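PDB 5L6G: FAD linked oxidase-like protein from Myceliophthora thermophila, which oxidises the C1 hydroxyl of xylooligosaccharides and related sugars to lactones, using bicovalently bound FAD and reducing molecular oxygen to hydrogen peroxide. Local coordinates for residues A[86-91]-A[486-491]. Residues are numbered along the deposited sequence; the frame is centred on the assembly and turned at random.
Sequences KANPKS and FYYPQA. With FAD (flavin-adenine dinucleotide), chain D.
With CG of Asn-88 set anti to its carbonyl carbon (chi1 -48°), the side-chain amide reaches across to the backbone of Tyr-487. Asn-88 ND2 gives a nearly straight hydrogen bond to Tyr-487 O, 3.0 Å long with 175° at the hydrogen. The acceptor lies in the amide plane, but the donor stands well above the carbonyl plane. At the other end of the amide, OD1 bonds His-107 ND1, so both ends of this buried group are held and its rotation is fixed. With an alanine at this position, the carbonyl of Tyr-487 and the ring nitrogen of His-107 would probably lose these mates. Beside it, Ala-87 O meets the edge of the Phe-486 ring, 3.2 Å from CD1. The same oxygen receives a CA-H...O contact from Phe-486 CA. Lys-86 bends at chi2 (-59°) and lays CD 3.8 Å from Tyr-487 CB, while its NZ bonds Glu-484 O. FAD lies next to the contact. Pro-89 O accepts a 2.6 Å hydrogen bond from ribose O2B, Ser-91 N donates to phosphate O1A, and ribose O3B sits over one face of the Tyr-488 ring, toward its rim. Strand 87-90 is an edge strand, parallel to 108-111, in a mixed sheet of the FAD-binding domain. A backbone hydrogen bond between Ala-87 and Leu-485 ties the berberine-like loop after helix 470-480 to this edge, with Phe-486 touching strand 219-229 and Tyr-487 helix 458-466.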
loop_
_atom_site.group_PDB
_atom_site.type_symbol
_atom_site.label_atom_id
_atom_site.label_comp_id
_atom_site.label_asym_id
_atom_site.label_seq_id
_atom_site.Cartn_x
_atom_site.Cartn_y
_atom_site.Cartn_z
ATOM N N LYS A 86 19.056 15.093 2.268
ATOM C CA LYS A 86 18.390 13.812 2.300
ATOM C C LYS A 86 17.868 13.524 0.904
ATOM O O LYS A 86 17.723 14.452 0.100
ATOM C CB LYS A 86 17.253 13.839 3.310
ATOM C CG LYS A 86 17.696 14.155 4.723
ATOM C CD LYS A 86 18.713 13.163 5.250
ATOM C CE LYS A 86 19.034 13.458 6.713
ATOM N NZ LYS A 86 19.978 12.473 7.315
ATOM N N ALA A 87 17.622 12.246 0.603
ATOM C CA ALA A 87 17.129 11.852 -0.705
ATOM C C ALA A 87 16.057 10.817 -0.544
ATOM O O ALA A 87 16.184 9.935 0.308
ATOM C CB ALA A 87 18.262 11.287 -1.552
ATOM N N ASN A 88 14.990 10.910 -1.339
ATOM C CA ASN A 88 13.962 9.874 -1.340
ATOM C C ASN A 88 13.530 9.552 -2.744
ATOM O O ASN A 88 13.366 10.455 -3.536
ATOM C CB ASN A 88 12.727 10.337 -0.547
ATOM C CG ASN A 88 13.094 10.924 0.778
ATOM O OD1 ASN A 88 13.358 12.131 0.883
ATOM N ND2 ASN A 88 13.193 10.074 1.792
ATOM N N PRO A 89 13.294 8.269 -3.040
ATOM C CA PRO A 89 12.695 7.904 -4.301
ATOM C C PRO A 89 11.208 8.197 -4.317
ATOM O O PRO A 89 10.539 8.065 -3.294
ATOM C CB PRO A 89 12.932 6.401 -4.377
ATOM C CG PRO A 89 12.956 5.969 -2.969
ATOM C CD PRO A 89 13.537 7.096 -2.190
ATOM N N LYS A 90 10.714 8.613 -5.477
ATOM C CA LYS A 90 9.285 8.797 -5.724
ATOM C C LYS A 90 8.939 7.951 -6.930
ATOM O O LYS A 90 9.472 8.169 -8.045
ATOM C CB LYS A 90 8.970 10.251 -5.987
ATOM C CG LYS A 90 7.484 10.559 -6.100
ATOM C CD LYS A 90 7.304 12.067 -6.301
ATOM C CE LYS A 90 5.954 12.389 -6.877
ATOM N NZ LYS A 90 6.096 13.102 -8.138
ATOM N N SER A 91 8.101 6.954 -6.710
ATOM C CA SER A 91 7.699 6.046 -7.779
ATOM C C SER A 91 6.353 6.514 -8.347
ATOM O O SER A 91 6.326 7.235 -9.332
ATOM C CB SER A 91 7.676 4.606 -7.275
ATOM O OG SER A 91 7.137 3.725 -8.242
ATOM N N PHE A 486 18.268 8.359 3.521
ATOM C CA PHE A 486 16.894 8.180 3.043
ATOM C C PHE A 486 15.832 8.557 4.073
ATOM O O PHE A 486 14.722 8.047 4.038
ATOM C CB PHE A 486 16.709 6.739 2.570
ATOM C CG PHE A 486 17.661 6.352 1.475
ATOM C CD1 PHE A 486 17.656 7.041 0.267
ATOM C CD2 PHE A 486 18.551 5.313 1.642
ATOM C CE1 PHE A 486 18.523 6.691 -0.767
ATOM C CE2 PHE A 486 19.424 4.961 0.625
ATOM C CZ PHE A 486 19.410 5.648 -0.581
ATOM N N TYR A 487 16.175 9.502 4.936
ATOM C CA TYR A 487 15.328 9.930 6.027
ATOM C C TYR A 487 14.004 10.460 5.526
ATOM O O TYR A 487 13.938 11.147 4.520
ATOM C CB TYR A 487 16.038 11.032 6.845
ATOM C CG TYR A 487 15.119 11.662 7.853
ATOM C CD1 TYR A 487 14.896 11.054 9.072
ATOM C CD2 TYR A 487 14.394 12.819 7.546
ATOM C CE1 TYR A 487 14.032 11.601 9.994
ATOM C CE2 TYR A 487 13.525 13.377 8.466
ATOM C CZ TYR A 487 13.331 12.750 9.683
ATOM O OH TYR A 487 12.459 13.266 10.618
ATOM N N TYR A 488 12.948 10.106 6.244
ATOM C CA TYR A 488 11.697 10.820 6.198
ATOM C C TYR A 488 11.128 10.725 7.608
ATOM O O TYR A 488 11.654 9.968 8.410
ATOM C CB TYR A 488 10.752 10.296 5.130
ATOM C CG TYR A 488 10.367 8.842 5.216
ATOM C CD1 TYR A 488 11.177 7.854 4.668
ATOM C CD2 TYR A 488 9.171 8.469 5.771
ATOM C CE1 TYR A 488 10.798 6.510 4.688
ATOM C CE2 TYR A 488 8.790 7.134 5.807
ATOM C CZ TYR A 488 9.610 6.160 5.272
ATOM O OH TYR A 488 9.178 4.840 5.296
ATOM N N PRO A 489 10.098 11.519 7.923
ATOM C CA PRO A 489 9.713 11.666 9.341
ATOM C C PRO A 489 9.202 10.407 10.042
ATOM O O PRO A 489 9.159 10.376 11.262
ATOM C CB PRO A 489 8.639 12.749 9.283
ATOM C CG PRO A 489 9.086 13.603 8.127
ATOM C CD PRO A 489 9.494 12.587 7.101
ATOM N N GLN A 490 8.836 9.376 9.277
ATOM C CA GLN A 490 8.514 8.082 9.866
ATOM C C GLN A 490 9.455 6.969 9.438
ATOM O O GLN A 490 9.085 5.791 9.470
ATOM C CB GLN A 490 7.060 7.721 9.582
ATOM C CG GLN A 490 6.098 8.727 10.206
ATOM C CD GLN A 490 4.647 8.380 9.980
ATOM O OE1 GLN A 490 4.308 7.658 9.044
ATOM N NE2 GLN A 490 3.774 8.914 10.819
ATOM N N ALA A 491 10.685 7.331 9.078
ATOM C CA ALA A 491 11.699 6.340 8.749
ATOM C C ALA A 491 12.145 5.576 9.990
ATOM O O ALA A 491 12.189 6.104 11.117
ATOM C CB ALA A 491 12.906 6.959 8.075
HETATM P PA FAD D . 5.502 7.031 -3.402
HETATM O O1A FAD D . 6.260 7.294 -4.682
HETATM O O2A FAD D . 4.893 8.220 -2.728
HETATM O O5B FAD D . 6.370 6.153 -2.429
HETATM C C5B FAD D . 5.917 5.702 -1.149
HETATM C C4B FAD D . 7.105 5.362 -0.277
HETATM O O4B FAD D . 7.870 4.329 -0.902
HETATM C C3B FAD D . 8.050 6.537 -0.086
HETATM O O3B FAD D . 8.673 6.433 1.177
HETATM C C2B FAD D . 9.082 6.330 -1.163
HETATM O O2B FAD D . 10.315 6.994 -0.910
HETATM C C1B FAD D . 9.185 4.822 -1.184
HETATM N N9A FAD D . 9.635 4.355 -2.497
HETATM C C8A FAD D . 9.094 4.589 -3.690
HETATM N N7A FAD D . 9.818 3.998 -4.670
HETATM C C5A FAD D . 10.820 3.375 -4.051
HETATM C C6A FAD D . 11.968 2.587 -4.495
HETATM N N6A FAD D . 12.082 2.364 -5.818
HETATM N N1A FAD D . 12.825 2.146 -3.551
HETATM C C2A FAD D . 12.669 2.373 -2.244
HETATM N N3A FAD D . 11.619 3.102 -1.761
HETATM C C4A FAD D . 10.700 3.607 -2.629
HETATM N N1 FAD D . -2.496 0.310 -1.071
HETATM C C2 FAD D . -2.893 -0.995 -0.946
HETATM O O2 FAD D . -2.244 -1.762 -0.182
HETATM N N3 FAD D . -3.944 -1.473 -1.657
HETATM C C4 FAD D . -4.648 -0.707 -2.525
HETATM O O4 FAD D . -5.631 -1.137 -3.193
HETATM C C4X FAD D . -4.284 0.714 -2.707
HETATM N N5 FAD D . -4.938 1.560 -3.555
HETATM C C5X FAD D . -4.566 2.882 -3.738
HETATM C C6 FAD D . -5.227 3.734 -4.633
HETATM C C7 FAD D . -4.815 5.071 -4.762
HETATM C C7M FAD D . -5.567 5.960 -5.721
HETATM C C8 FAD D . -3.635 5.597 -3.992
HETATM C C8M FAD D . -3.121 7.022 -4.170
HETATM C C9 FAD D . -2.988 4.727 -3.122
HETATM C C9A FAD D . -3.412 3.397 -2.948
HETATM N N10 FAD D . -2.772 2.507 -2.046
HETATM C C10 FAD D . -3.153 1.172 -1.889
HETATM C "C1'" FAD D . -1.641 2.923 -1.225
HETATM C "C2'" FAD D . -0.325 2.647 -1.880
HETATM O "O2'" FAD D . -0.057 1.251 -1.721
HETATM C "C3'" FAD D . 0.710 3.436 -1.098
HETATM O "O3'" FAD D . 0.396 4.834 -1.091
HETATM C "C4'" FAD D . 2.079 3.213 -1.747
HETATM O "O4'" FAD D . 3.090 3.301 -0.733
HETATM C "C5'" FAD D . 2.286 4.222 -2.848
HETATM O "O5'" FAD D . 3.365 3.801 -3.686
HETATM P P FAD D . 3.964 4.868 -4.681
HETATM O O1P FAD D . 5.204 4.348 -5.339
HETATM O O2P FAD D . 2.886 5.389 -5.577
HETATM O O3P FAD D . 4.225 6.099 -3.691
#